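Local coordinates for protein metallo-carboxypeptidase (Pseudomonas aeruginosa, PDB 4A37) that is probably a zinc-dependent carboxypeptidase of the M14 family, expected to remove residues from the C-terminal ends of peptide chains, at residues 179-184 against 219-224; 173-178 against 270-275; 62-67 against 108-113. All coordinates share one frame; numbering follows the deposited sequence.

Interaction 1: 179-184 against 219-224; sequences QHPGEH and NMNPDG. With ZN (zinc ion), chain C.
N221 reaches the backbone of Q179 because its CG stands anti to its own backbone N (chi1 -159°), which swings the carboxamide away from its own backbone and over to the loop 179-184. There N221 ND2 donates to Q179 O at 3.0 Å. The bond is nearly straight, 171° at the hydrogen, and the acceptor lies in the amide plane, though the donor sits tilted from the plane of the Q179 carbonyl. The other end of the same amide serves its own segment: N221 is the N-cap of helix 222-226, its OD1 accepting from G224 N at 3.0 Å. Asparagine suits the place because one flat group donates outward and caps inward, and the two bonds together fix its rotation. N219 prepares the turn, its OD1 taking the N-H of N221 in an Asx turn. Beside this polar link the contact is plain packing. Q179 CG lies alongside M220 CB at 3.9 Å, while the amide of Q179 goes on to W243 and D271. P181 sets its CD against N221 ND2 at 3.5 Å, and it holds the second place of the type I turn from H180 to E183, where its fixed phi suits. That turn delivers the metal ligands: zinc is bound by H180 ND1 at 2.1 Å and by both carboxylate oxygens of E183, OE1 being the nearer at 2.2 Å, with H273 and a water completing the site. HPGE is thus the His-x-x-Glu zinc motif of M14 peptidases, and the neutral amide-to-carbonyl bond, with no charge to balance in this buried place, ties the start of the metal-binding loop to the capped helix start.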
ATOM      1  N   GLN A 179      -4.158   3.346   3.007  1.00  8.10           N
ATOM      2  CA  GLN A 179      -4.664   4.338   3.952  1.00  8.63           C
ATOM      3  C   GLN A 179      -3.483   5.229   4.315  1.00  9.08           C
ATOM      4  O   GLN A 179      -3.644   6.409   4.614  1.00  7.01           O
ATOM      5  CB  GLN A 179      -5.190   3.685   5.222  1.00 10.28           C
ATOM      6  CG  GLN A 179      -6.490   2.954   5.084  1.00  9.12           C
ATOM      7  CD  GLN A 179      -7.030   2.573   6.442  1.00 10.05           C
ATOM      8  OE1 GLN A 179      -7.517   3.422   7.187  1.00 11.38           O
ATOM      9  NE2 GLN A 179      -6.932   1.293   6.780  1.00 11.24           N
ATOM     10  N   HIS A 180      -2.297   4.629   4.338  1.00  9.91           N
ATOM     11  CA  HIS A 180      -1.064   5.372   4.608  1.00  7.79           C
ATOM     12  C   HIS A 180      -0.555   5.704   3.201  1.00  8.96           C
ATOM     13  O   HIS A 180      -0.155   4.819   2.434  1.00  6.79           O
ATOM     14  CB  HIS A 180      -0.083   4.491   5.386  1.00 10.16           C
ATOM     15  CG  HIS A 180      -0.534   4.204   6.789  1.00  9.10           C
ATOM     16  ND1 HIS A 180      -0.480   2.949   7.352  1.00 10.63           N
ATOM     17  CD2 HIS A 180      -1.094   5.007   7.726  1.00  9.90           C
ATOM     18  CE1 HIS A 180      -0.989   2.987   8.571  1.00  9.91           C
ATOM     19  NE2 HIS A 180      -1.368   4.225   8.822  1.00  9.57           N
ATOM     20  N   PRO A 181      -0.590   6.998   2.834  1.00  9.41           N
ATOM     21  CA  PRO A 181      -0.171   7.467   1.512  1.00  8.45           C
ATOM     22  C   PRO A 181       1.199   7.082   0.969  1.00  9.55           C
ATOM     23  O   PRO A 181       1.362   6.954  -0.245  1.00 10.67           O
ATOM     24  CB  PRO A 181      -0.374   8.975   1.611  1.00 10.18           C
ATOM     25  CG  PRO A 181      -0.034   9.260   3.039  1.00  9.66           C
ATOM     26  CD  PRO A 181      -0.791   8.138   3.750  1.00  7.80           C
ATOM     27  N   GLY A 182       2.180   6.876   1.842  1.00  7.16           N
ATOM     28  CA  GLY A 182       3.506   6.516   1.357  1.00  8.38           C
ATOM     29  C   GLY A 182       3.681   5.062   0.948  1.00  7.30           C
ATOM     30  O   GLY A 182       4.681   4.691   0.336  1.00  7.00           O
ATOM     31  N   GLU A 183       2.693   4.237   1.263  1.00  7.33           N
ATOM     32  CA  GLU A 183       2.771   2.817   0.961  1.00  7.32           C
ATOM     33  C   GLU A 183       2.182   2.494  -0.405  1.00  5.73           C
ATOM     34  O   GLU A 183       1.194   1.775  -0.531  1.00  7.53           O
ATOM     35  CB  GLU A 183       2.073   2.050   2.077  1.00  8.55           C
ATOM     36  CG  GLU A 183       2.788   2.253   3.415  1.00  9.34           C
ATOM     37  CD  GLU A 183       1.927   1.935   4.612  1.00  9.24           C
ATOM     38  OE1 GLU A 183       0.908   1.223   4.461  1.00  6.31           O
ATOM     39  OE2 GLU A 183       2.291   2.398   5.714  1.00 10.46           O
ATOM     40  N   HIS A 184       2.846   3.017  -1.428  1.00  7.57           N
ATOM     41  CA  HIS A 184       2.437   2.849  -2.814  1.00  7.84           C
ATOM     42  C   HIS A 184       2.308   1.415  -3.313  1.00  8.29           C
ATOM     43  O   HIS A 184       1.590   1.163  -4.285  1.00  7.24           O
ATOM     44  CB  HIS A 184       3.378   3.657  -3.699  1.00  9.07           C
ATOM     45  CG  HIS A 184       3.197   5.133  -3.548  1.00  9.57           C
ATOM     46  ND1 HIS A 184       2.521   5.896  -4.477  1.00  8.79           N
ATOM     47  CD2 HIS A 184       3.539   5.978  -2.545  1.00  9.27           C
ATOM     48  CE1 HIS A 184       2.452   7.146  -4.051  1.00  8.27           C
ATOM     49  NE2 HIS A 184       3.063   7.223  -2.882  1.00 11.69           N
ATOM     50  N   ASN A 219      -7.661   3.336  -3.606  1.00 10.20           N
ATOM     51  CA  ASN A 219      -6.864   4.285  -2.830  1.00  6.71           C
ATOM     52  C   ASN A 219      -7.697   5.061  -1.814  1.00  9.06           C
ATOM     53  O   ASN A 219      -8.581   5.850  -2.162  1.00  9.31           O
ATOM     54  CB  ASN A 219      -6.108   5.246  -3.753  1.00  7.99           C
ATOM     55  CG  ASN A 219      -5.035   6.023  -3.013  1.00  7.84           C
ATOM     56  OD1 ASN A 219      -5.337   6.908  -2.216  1.00 10.65           O
ATOM     57  ND2 ASN A 219      -3.774   5.674  -3.252  1.00  7.18           N
ATOM     58  N   MET A 220      -7.373   4.829  -0.544  1.00  8.87           N
ATOM     59  CA  MET A 220      -8.053   5.433   0.595  1.00  8.09           C
ATOM     60  C   MET A 220      -7.563   6.822   0.993  1.00  8.72           C
ATOM     61  O   MET A 220      -8.189   7.480   1.823  1.00  7.97           O
ATOM     62  CB  MET A 220      -7.884   4.514   1.809  1.00  7.30           C
ATOM     63  CG  MET A 220      -8.739   3.267   1.785  1.00  8.81           C
ATOM     64  SD  MET A 220     -10.460   3.666   2.113  1.00  9.44           S
ATOM     65  CE  MET A 220     -10.366   4.298   3.816  1.00  9.97           C
ATOM     66  N   ASN A 221      -6.457   7.278   0.412  1.00  8.17           N
ATOM     67  CA  ASN A 221      -5.903   8.571   0.809  1.00  9.03           C
ATOM     68  C   ASN A 221      -5.272   9.295  -0.373  1.00  9.36           C
ATOM     69  O   ASN A 221      -4.059   9.491  -0.421  1.00  7.85           O
ATOM     70  CB  ASN A 221      -4.852   8.335   1.895  1.00  8.98           C
ATOM     71  CG  ASN A 221      -4.566   9.570   2.735  1.00  8.36           C
ATOM     72  OD1 ASN A 221      -4.748  10.708   2.297  1.00  8.68           O
ATOM     73  ND2 ASN A 221      -4.099   9.343   3.956  1.00  8.78           N
ATOM     74  N   PRO A 222      -6.096   9.714  -1.344  1.00  8.39           N
ATOM     75  CA  PRO A 222      -5.606  10.420  -2.531  1.00 11.03           C
ATOM     76  C   PRO A 222      -4.876  11.737  -2.250  1.00  9.35           C
ATOM     77  O   PRO A 222      -3.933  12.088  -2.968  1.00  8.69           O
ATOM     78  CB  PRO A 222      -6.875  10.603  -3.372  1.00 10.12           C
ATOM     79  CG  PRO A 222      -7.973  10.637  -2.341  1.00 10.34           C
ATOM     80  CD  PRO A 222      -7.551   9.516  -1.416  1.00  9.92           C
ATOM     81  N   ASP A 223      -5.297  12.460  -1.215  1.00  7.84           N
ATOM     82  CA  ASP A 223      -4.648  13.724  -0.874  1.00 10.20           C
ATOM     83  C   ASP A 223      -3.224  13.454  -0.401  1.00  9.24           C
ATOM     84  O   ASP A 223      -2.278  14.093  -0.850  1.00  9.60           O
ATOM     85  CB  ASP A 223      -5.391  14.454   0.250  1.00  9.99           C
ATOM     86  CG  ASP A 223      -6.792  14.882  -0.138  1.00 11.89           C
ATOM     87  OD1 ASP A 223      -7.159  14.792  -1.329  1.00 11.38           O
ATOM     88  OD2 ASP A 223      -7.526  15.323   0.768  1.00 10.38           O
ATOM     89  N   GLY A 224      -3.084  12.503   0.520  1.00  7.81           N
ATOM     90  CA  GLY A 224      -1.771  12.175   1.040  1.00  7.99           C
ATOM     91  C   GLY A 224      -0.834  11.662  -0.036  1.00  8.92           C
ATOM     92  O   GLY A 224       0.346  12.024  -0.070  1.00  8.59           O
TER
HETATM   93 ZN    ZN C 376       0.249   1.205   6.543  1.00 15.69          ZN
HETATM   94  O   HOH W   1       1.387  -0.057   7.841  1.00 14.15           O

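Interaction 2: 173-178 against 270-275; sequences LWVIAQ and LDIHGD. With ZN (zinc ion), chain C.
V175 and I272 pack tightly on one side of a pair of parallel strands, CG1 of the valine lying 3.9 Å from CG1 of the isoleucine. A177 CB follows at 3.8 Å from I272 CB, a small residue leaving room for its branched neighbour. The backbones form a regular ladder in which I176 bonds both ways, its N to L270 O and its O to I272 N; the second of these, at 2.9 Å, is almost perfectly straight (178°). The other side, equally buried, is more polar: I176 CG1 meets D271 OD1 at 3.6 Å by packing alone. D271, its carboxylate swung to the side remote from its backbone N (chi1 -176°), accepts from H273, whose NE2 meets D271 OD2 at 2.6 Å from above the carboxylate plane. This leaves H273 ND1 for the zinc, 2.1 Å away, so D271 orients a metal ligand from the second shell. The loose part is the end of the pair: past Q178 the strands part, and 273-275 runs on past the zinc, G274 and D275 meeting nothing of 173-178. In the central sheet of the catalytic domain, strand 171-177 lies between 212-217 and 268-275, and 343-350 flanks the latter; helix 185-196 packs over V175, A177 and I272.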
ATOM      1  N   LEU A 173     -17.018  -9.277  -0.155  1.00 12.19           N
ATOM      2  CA  LEU A 173     -15.600  -9.300   0.206  1.00 11.04           C
ATOM      3  C   LEU A 173     -14.981  -7.925  -0.033  1.00 12.06           C
ATOM      4  O   LEU A 173     -14.910  -7.457  -1.169  1.00 11.07           O
ATOM      5  CB  LEU A 173     -14.867 -10.365  -0.617  1.00 11.18           C
ATOM      6  CG  LEU A 173     -15.599 -11.704  -0.759  1.00 13.89           C
ATOM      7  CD1 LEU A 173     -14.684 -12.690  -1.458  1.00 13.09           C
ATOM      8  CD2 LEU A 173     -16.028 -12.242   0.601  1.00 15.10           C
ATOM      9  N   TRP A 174     -14.528  -7.289   1.046  1.00 11.20           N
ATOM     10  CA  TRP A 174     -13.945  -5.949   0.979  1.00 10.09           C
ATOM     11  C   TRP A 174     -12.430  -5.896   0.997  1.00 10.91           C
ATOM     12  O   TRP A 174     -11.784  -6.585   1.784  1.00  9.89           O
ATOM     13  CB  TRP A 174     -14.454  -5.091   2.140  1.00 10.75           C
ATOM     14  CG  TRP A 174     -15.908  -4.758   2.077  1.00 10.47           C
ATOM     15  CD1 TRP A 174     -16.958  -5.621   2.218  1.00 12.21           C
ATOM     16  CD2 TRP A 174     -16.478  -3.461   1.859  1.00 10.28           C
ATOM     17  NE1 TRP A 174     -18.148  -4.940   2.100  1.00 10.31           N
ATOM     18  CE2 TRP A 174     -17.883  -3.615   1.880  1.00 11.79           C
ATOM     19  CE3 TRP A 174     -15.939  -2.185   1.647  1.00  9.74           C
ATOM     20  CZ2 TRP A 174     -18.760  -2.537   1.695  1.00 11.67           C
ATOM     21  CZ3 TRP A 174     -16.813  -1.109   1.463  1.00 11.24           C
ATOM     22  CH2 TRP A 174     -18.207  -1.295   1.488  1.00 11.50           C
ATOM     23  N   VAL A 175     -11.872  -5.067   0.121  1.00 10.20           N
ATOM     24  CA  VAL A 175     -10.426  -4.872   0.043  1.00  9.62           C
ATOM     25  C   VAL A 175     -10.178  -3.384  -0.161  1.00 10.73           C
ATOM     26  O   VAL A 175     -10.632  -2.820  -1.155  1.00  9.65           O
ATOM     27  CB  VAL A 175      -9.799  -5.615  -1.159  1.00  9.18           C
ATOM     28  CG1 VAL A 175      -8.289  -5.389  -1.177  1.00 11.23           C
ATOM     29  CG2 VAL A 175     -10.135  -7.096  -1.100  1.00  9.38           C
ATOM     30  N   ILE A 176      -9.488  -2.741   0.779  1.00  9.14           N
ATOM     31  CA  ILE A 176      -9.179  -1.320   0.633  1.00  8.70           C
ATOM     32  C   ILE A 176      -7.667  -1.170   0.696  1.00  9.65           C
ATOM     33  O   ILE A 176      -6.978  -2.000   1.312  1.00  8.29           O
ATOM     34  CB  ILE A 176      -9.860  -0.443   1.729  1.00  9.80           C
ATOM     35  CG1 ILE A 176      -9.232  -0.689   3.103  1.00  8.81           C
ATOM     36  CG2 ILE A 176     -11.341  -0.770   1.794  1.00 10.32           C
ATOM     37  CD1 ILE A 176      -9.777   0.242   4.187  1.00 10.13           C
ATOM     38  N   ALA A 177      -7.136  -0.128   0.064  1.00  7.40           N
ATOM     39  CA  ALA A 177      -5.691   0.037   0.039  1.00  8.65           C
ATOM     40  C   ALA A 177      -5.136   1.441   0.231  1.00  9.22           C
ATOM     41  O   ALA A 177      -5.797   2.445  -0.008  1.00  5.69           O
ATOM     42  CB  ALA A 177      -5.134  -0.547  -1.264  1.00  7.77           C
ATOM     43  N   GLN A 178      -3.893   1.471   0.692  1.00  8.11           N
ATOM     44  CA  GLN A 178      -3.133   2.687   0.892  1.00  8.67           C
ATOM     45  C   GLN A 178      -3.729   3.747   1.813  1.00  9.00           C
ATOM     46  O   GLN A 178      -3.805   4.929   1.447  1.00  9.95           O
ATOM     47  CB  GLN A 178      -2.802   3.299  -0.477  1.00  8.39           C
ATOM     48  CG  GLN A 178      -1.396   3.889  -0.551  1.00  7.75           C
ATOM     49  CD  GLN A 178      -0.895   4.092  -1.973  1.00  8.25           C
ATOM     50  OE1 GLN A 178      -1.096   3.243  -2.842  1.00  7.77           O
ATOM     51  NE2 GLN A 178      -0.211   5.206  -2.208  1.00  7.52           N
ATOM     52  N   LEU A 270      -9.841  -7.021   3.900  1.00 10.00           N
ATOM     53  CA  LEU A 270      -8.398  -6.997   3.713  1.00  8.24           C
ATOM     54  C   LEU A 270      -8.003  -5.535   3.588  1.00  9.63           C
ATOM     55  O   LEU A 270      -8.569  -4.789   2.777  1.00  7.96           O
ATOM     56  CB  LEU A 270      -7.996  -7.752   2.444  1.00  9.02           C
ATOM     57  CG  LEU A 270      -8.300  -9.252   2.410  1.00  7.75           C
ATOM     58  CD1 LEU A 270      -7.754  -9.841   1.122  1.00 11.07           C
ATOM     59  CD2 LEU A 270      -7.664  -9.935   3.619  1.00 11.65           C
ATOM     60  N   ASP A 271      -7.040  -5.132   4.410  1.00  6.14           N
ATOM     61  CA  ASP A 271      -6.529  -3.761   4.447  1.00  8.78           C
ATOM     62  C   ASP A 271      -5.080  -3.856   3.967  1.00  8.00           C
ATOM     63  O   ASP A 271      -4.210  -4.396   4.656  1.00  9.46           O
ATOM     64  CB  ASP A 271      -6.640  -3.244   5.888  1.00  9.35           C
ATOM     65  CG  ASP A 271      -6.234  -1.787   6.046  1.00 10.99           C
ATOM     66  OD1 ASP A 271      -6.241  -1.024   5.058  1.00 10.25           O
ATOM     67  OD2 ASP A 271      -5.932  -1.396   7.194  1.00 13.23           O
ATOM     68  N   ILE A 272      -4.832  -3.332   2.772  1.00  8.43           N
ATOM     69  CA  ILE A 272      -3.523  -3.419   2.138  1.00  7.11           C
ATOM     70  C   ILE A 272      -2.552  -2.309   2.513  1.00  8.23           C
ATOM     71  O   ILE A 272      -2.819  -1.128   2.280  1.00  4.31           O
ATOM     72  CB  ILE A 272      -3.680  -3.470   0.594  1.00  7.41           C
ATOM     73  CG1 ILE A 272      -4.822  -4.422   0.207  1.00  7.70           C
ATOM     74  CG2 ILE A 272      -2.371  -3.922  -0.041  1.00  8.41           C
ATOM     75  CD1 ILE A 272      -4.696  -5.843   0.738  1.00 10.25           C
ATOM     76  N   HIS A 273      -1.402  -2.713   3.057  1.00  6.02           N
ATOM     77  CA  HIS A 273      -0.360  -1.799   3.526  1.00  6.03           C
ATOM     78  C   HIS A 273       1.046  -2.170   3.055  1.00  6.02           C
ATOM     79  O   HIS A 273       1.251  -3.145   2.336  1.00  4.14           O
ATOM     80  CB  HIS A 273      -0.305  -1.817   5.061  1.00  6.59           C
ATOM     81  CG  HIS A 273      -1.495  -1.222   5.737  1.00  6.81           C
ATOM     82  ND1 HIS A 273      -1.450   0.004   6.360  1.00  8.26           N
ATOM     83  CD2 HIS A 273      -2.744  -1.706   5.951  1.00  8.44           C
ATOM     84  CE1 HIS A 273      -2.614   0.251   6.933  1.00  7.03           C
ATOM     85  NE2 HIS A 273      -3.418  -0.771   6.698  1.00  7.45           N
ATOM     86  N   GLY A 274       1.999  -1.364   3.514  1.00  8.19           N
ATOM     87  CA  GLY A 274       3.410  -1.574   3.256  1.00  8.03           C
ATOM     88  C   GLY A 274       4.142  -1.333   4.574  1.00  9.99           C
ATOM     89  O   GLY A 274       3.756  -0.456   5.357  1.00  8.55           O
ATOM     90  N   ASP A 275       5.175  -2.116   4.859  1.00  9.29           N
ATOM     91  CA  ASP A 275       5.923  -1.904   6.100  1.00  9.28           C
ATOM     92  C   ASP A 275       7.371  -1.580   5.784  1.00  7.96           C
ATOM     93  O   ASP A 275       8.033  -2.302   5.043  1.00  6.93           O
ATOM     94  CB  ASP A 275       5.877  -3.133   7.011  1.00  9.43           C
ATOM     95  CG  ASP A 275       6.505  -2.861   8.374  1.00 12.65           C
ATOM     96  OD1 ASP A 275       5.908  -2.109   9.172  1.00 14.55           O
ATOM     97  OD2 ASP A 275       7.606  -3.380   8.639  1.00 11.40           O
TER
HETATM   98 ZN    ZN C 376       0.249   1.205   6.543  1.00 15.69          ZN
HETATM   99  O   HOH W   1       1.387  -0.057   7.841  1.00 14.15           O

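Interaction 3: 62-67 against 108-113; sequences ATEHCF and HFQLEP
F67 lies against F109 across two antiparallel strands, and its side chain can be followed outward. F67 CB sits over one face of the F109 ring, 3.8 Å from its centroid, a CH-pi contact. F67 CG comes next, 3.6 Å from F109 CE2, and CD1 reaches F109 O at the edge of the F67 ring, in its plane. The side chain also touches I36, L38, F54, V56 and the ring of F120. The two phenylalanine planes are only 18° apart, but the rings are slid so far that they barely overlap. The F109 ring turns a face to F67 CB because its CG stands between the backbone N and the carbonyl carbon (chi1 47°), bending the ring toward the partner strand. Large flat apolar groups suit this end of the face, where F67 and F109 are both buried. The backbones pair F67 with F109 and H65 with L111, each by two hydrogen bonds; F67 N to F109 O, at 2.9 Å, lies nearly along the C=O axis. Between them C66 and Q110 form a non-hydrogen-bonded pair on the other, more open face, C66 SG resting 3.8 Å from Q110 CG. The Q110 amide goes to Q101, while a water accepts from its NE2 and donates to F67 O. Beyond the strands, a second water accepts from A62 N and donates to P113 O, where A62 and E112 are exposed. Such alternation of core-facing and outer residues is what a two-faced sheet requires; here an antiparallel ladder joins strands 65-69 and 106-111 in the mixed sheet of the N-terminal beta domain.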
ATOM      1  N   ALA A  62      29.460  10.056 -17.152  1.00 29.80           N
ATOM      2  CA  ALA A  62      30.610   9.419 -16.511  1.00 29.32           C
ATOM      3  C   ALA A  62      30.999  10.130 -15.218  1.00 28.45           C
ATOM      4  O   ALA A  62      32.172  10.428 -14.989  1.00 29.11           O
ATOM      5  CB  ALA A  62      31.801   9.393 -17.473  1.00 30.09           C
ATOM      6  N   THR A  63      30.011  10.396 -14.369  1.00 26.56           N
ATOM      7  CA  THR A  63      30.254  11.076 -13.102  1.00 24.62           C
ATOM      8  C   THR A  63      29.466  10.424 -11.974  1.00 22.18           C
ATOM      9  O   THR A  63      28.244  10.319 -12.050  1.00 21.64           O
ATOM     10  CB  THR A  63      29.840  12.560 -13.189  1.00 25.72           C
ATOM     11  OG1 THR A  63      30.691  13.240 -14.120  1.00 28.65           O
ATOM     12  CG2 THR A  63      29.935  13.227 -11.826  1.00 27.35           C
ATOM     13  N   GLU A  64      30.158   9.983 -10.930  1.00 21.48           N
ATOM     14  CA  GLU A  64      29.461   9.365  -9.815  1.00 21.56           C
ATOM     15  C   GLU A  64      28.738  10.448  -9.024  1.00 21.11           C
ATOM     16  O   GLU A  64      29.314  11.491  -8.699  1.00 22.39           O
ATOM     17  CB  GLU A  64      30.429   8.605  -8.901  1.00 23.17           C
ATOM     18  CG  GLU A  64      29.736   7.975  -7.691  1.00 26.48           C
ATOM     19  CD  GLU A  64      30.682   7.223  -6.780  1.00 29.03           C
ATOM     20  OE1 GLU A  64      31.852   7.648  -6.653  1.00 36.73           O
ATOM     21  OE2 GLU A  64      30.253   6.217  -6.176  1.00 33.08           O
ATOM     22  N   HIS A  65      27.465  10.205  -8.742  1.00 20.08           N
ATOM     23  CA  HIS A  65      26.662  11.143  -7.973  1.00 18.57           C
ATOM     24  C   HIS A  65      26.371  10.474  -6.645  1.00 17.20           C
ATOM     25  O   HIS A  65      25.941   9.323  -6.600  1.00 17.32           O
ATOM     26  CB  HIS A  65      25.359  11.460  -8.707  1.00 18.45           C
ATOM     27  CG  HIS A  65      25.551  12.275  -9.948  1.00 20.52           C
ATOM     28  ND1 HIS A  65      25.050  13.552 -10.085  1.00 21.97           N
ATOM     29  CD2 HIS A  65      26.205  12.001 -11.101  1.00 19.84           C
ATOM     30  CE1 HIS A  65      25.387  14.030 -11.270  1.00 21.21           C
ATOM     31  NE2 HIS A  65      26.089  13.109 -11.906  1.00 22.89           N
ATOM     32  N   CYS A  66      26.626  11.186  -5.557  1.00 17.38           N
ATOM     33  CA  CYS A  66      26.405  10.627  -4.234  1.00 18.19           C
ATOM     34  C   CYS A  66      25.409  11.477  -3.462  1.00 17.42           C
ATOM     35  O   CYS A  66      25.635  12.672  -3.230  1.00 17.24           O
ATOM     36  CB  CYS A  66      27.740  10.524  -3.507  1.00 19.91           C
ATOM     37  SG  CYS A  66      28.970   9.605  -4.485  1.00 25.06           S
ATOM     38  N   PHE A  67      24.303  10.843  -3.076  1.00 16.65           N
ATOM     39  CA  PHE A  67      23.214  11.496  -2.356  1.00 15.44           C
ATOM     40  C   PHE A  67      23.141  11.127  -0.881  1.00 14.97           C
ATOM     41  O   PHE A  67      23.572  10.048  -0.461  1.00 14.93           O
ATOM     42  CB  PHE A  67      21.870  11.117  -2.984  1.00 14.68           C
ATOM     43  CG  PHE A  67      21.778  11.391  -4.453  1.00 13.50           C
ATOM     44  CD1 PHE A  67      22.322  10.498  -5.373  1.00 13.66           C
ATOM     45  CD2 PHE A  67      21.133  12.531  -4.923  1.00 13.99           C
ATOM     46  CE1 PHE A  67      22.223  10.734  -6.736  1.00 14.81           C
ATOM     47  CE2 PHE A  67      21.030  12.771  -6.288  1.00 12.74           C
ATOM     48  CZ  PHE A  67      21.577  11.871  -7.194  1.00 12.41           C
ATOM     49  N   HIS A 108      22.436   7.189   2.539  1.00 14.18           N
ATOM     50  CA  HIS A 108      23.258   7.540   1.392  1.00 13.90           C
ATOM     51  C   HIS A 108      23.053   6.539   0.265  1.00 13.70           C
ATOM     52  O   HIS A 108      22.843   5.351   0.503  1.00 13.38           O
ATOM     53  CB  HIS A 108      24.750   7.519   1.747  1.00 14.92           C
ATOM     54  CG  HIS A 108      25.083   8.188   3.042  1.00 17.56           C
ATOM     55  ND1 HIS A 108      25.269   7.488   4.215  1.00 18.66           N
ATOM     56  CD2 HIS A 108      25.281   9.491   3.347  1.00 17.00           C
ATOM     57  CE1 HIS A 108      25.570   8.332   5.184  1.00 18.10           C
ATOM     58  NE2 HIS A 108      25.584   9.554   4.685  1.00 19.75           N
ATOM     59  N   PHE A 109      23.094   7.027  -0.966  1.00 14.75           N
ATOM     60  CA  PHE A 109      23.001   6.139  -2.116  1.00 13.89           C
ATOM     61  C   PHE A 109      23.790   6.734  -3.265  1.00 13.63           C
ATOM     62  O   PHE A 109      23.932   7.955  -3.362  1.00 13.51           O
ATOM     63  CB  PHE A 109      21.540   5.819  -2.503  1.00 12.18           C
ATOM     64  CG  PHE A 109      20.621   7.005  -2.570  1.00 12.68           C
ATOM     65  CD1 PHE A 109      19.884   7.386  -1.455  1.00 13.74           C
ATOM     66  CD2 PHE A 109      20.411   7.677  -3.771  1.00 13.12           C
ATOM     67  CE1 PHE A 109      18.939   8.418  -1.535  1.00 11.86           C
ATOM     68  CE2 PHE A 109      19.465   8.711  -3.864  1.00 12.30           C
ATOM     69  CZ  PHE A 109      18.728   9.077  -2.740  1.00 12.79           C
ATOM     70  N   GLN A 110      24.330   5.869  -4.116  1.00 15.55           N
ATOM     71  CA  GLN A 110      25.155   6.316  -5.227  1.00 16.45           C
ATOM     72  C   GLN A 110      24.729   5.777  -6.585  1.00 17.21           C
ATOM     73  O   GLN A 110      24.215   4.662  -6.702  1.00 17.35           O
ATOM     74  CB  GLN A 110      26.617   5.919  -4.992  1.00 17.95           C
ATOM     75  CG  GLN A 110      27.220   6.344  -3.651  1.00 19.73           C
ATOM     76  CD  GLN A 110      26.809   5.457  -2.483  1.00 19.08           C
ATOM     77  OE1 GLN A 110      26.847   4.226  -2.570  1.00 19.79           O
ATOM     78  NE2 GLN A 110      26.432   6.084  -1.375  1.00 16.71           N
ATOM     79  N   LEU A 111      24.967   6.586  -7.611  1.00 17.10           N
ATOM     80  CA  LEU A 111      24.635   6.219  -8.975  1.00 16.70           C
ATOM     81  C   LEU A 111      25.477   6.986  -9.975  1.00 17.30           C
ATOM     82  O   LEU A 111      25.692   8.186  -9.831  1.00 18.27           O
ATOM     83  CB  LEU A 111      23.158   6.499  -9.274  1.00 16.63           C
ATOM     84  CG  LEU A 111      22.738   6.167 -10.709  1.00 16.26           C
ATOM     85  CD1 LEU A 111      22.808   4.662 -10.896  1.00 17.46           C
ATOM     86  CD2 LEU A 111      21.335   6.670 -10.995  1.00 17.43           C
ATOM     87  N   GLU A 112      25.993   6.279 -10.972  1.00 19.02           N
ATOM     88  CA  GLU A 112      26.733   6.926 -12.047  1.00 18.77           C
ATOM     89  C   GLU A 112      25.684   6.746 -13.120  1.00 18.82           C
ATOM     90  O   GLU A 112      25.597   5.690 -13.746  1.00 20.33           O
ATOM     91  CB  GLU A 112      28.002   6.168 -12.435  1.00 21.69           C
ATOM     92  CG  GLU A 112      28.748   6.892 -13.548  1.00 25.62           C
ATOM     93  CD  GLU A 112      30.125   6.322 -13.844  1.00 31.63           C
ATOM     94  OE1 GLU A 112      30.632   5.491 -13.060  1.00 35.76           O
ATOM     95  OE2 GLU A 112      30.711   6.725 -14.871  1.00 34.73           O
ATOM     96  N   PRO A 113      24.846   7.769 -13.329  1.00 18.29           N
ATOM     97  CA  PRO A 113      23.762   7.740 -14.311  1.00 18.22           C
ATOM     98  C   PRO A 113      24.146   7.558 -15.772  1.00 18.13           C
ATOM     99  O   PRO A 113      25.086   8.176 -16.273  1.00 18.77           O
ATOM    100  CB  PRO A 113      23.055   9.060 -14.063  1.00 17.29           C
ATOM    101  CG  PRO A 113      24.196   9.969 -13.747  1.00 17.78           C
ATOM    102  CD  PRO A 113      24.993   9.126 -12.770  1.00 18.22           C
TER
HETATM  103  O   HOH W   2      27.660   8.248 -17.670  1.00 34.04           O
HETATM  104  O   HOH W   3      26.267   9.036  -1.059  1.00 16.94           O

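Interactions 1 and 2 are buried and share the zinc site: H180 and E183 come from the loop of the first, H273 from a strand of the second, and the zinc-bound water lies at both. Segment 179-184 directly follows segment 173-178, so the strand paired in interaction 2 leads straight into the metal-binding loop; M220 N and A177 O, 2.9 Å apart, also join them. Interaction 3 belongs to the N-terminal domain, its centre about 30 Å from that of interaction 1, and is only partly buried. Interaction 1 turns on one side-chain amide gripping a backbone carbonyl, whereas both strand pairs rest on backbone ladders, parallel and aliphatic in the catalytic core, antiparallel and aromatic in the outer domain.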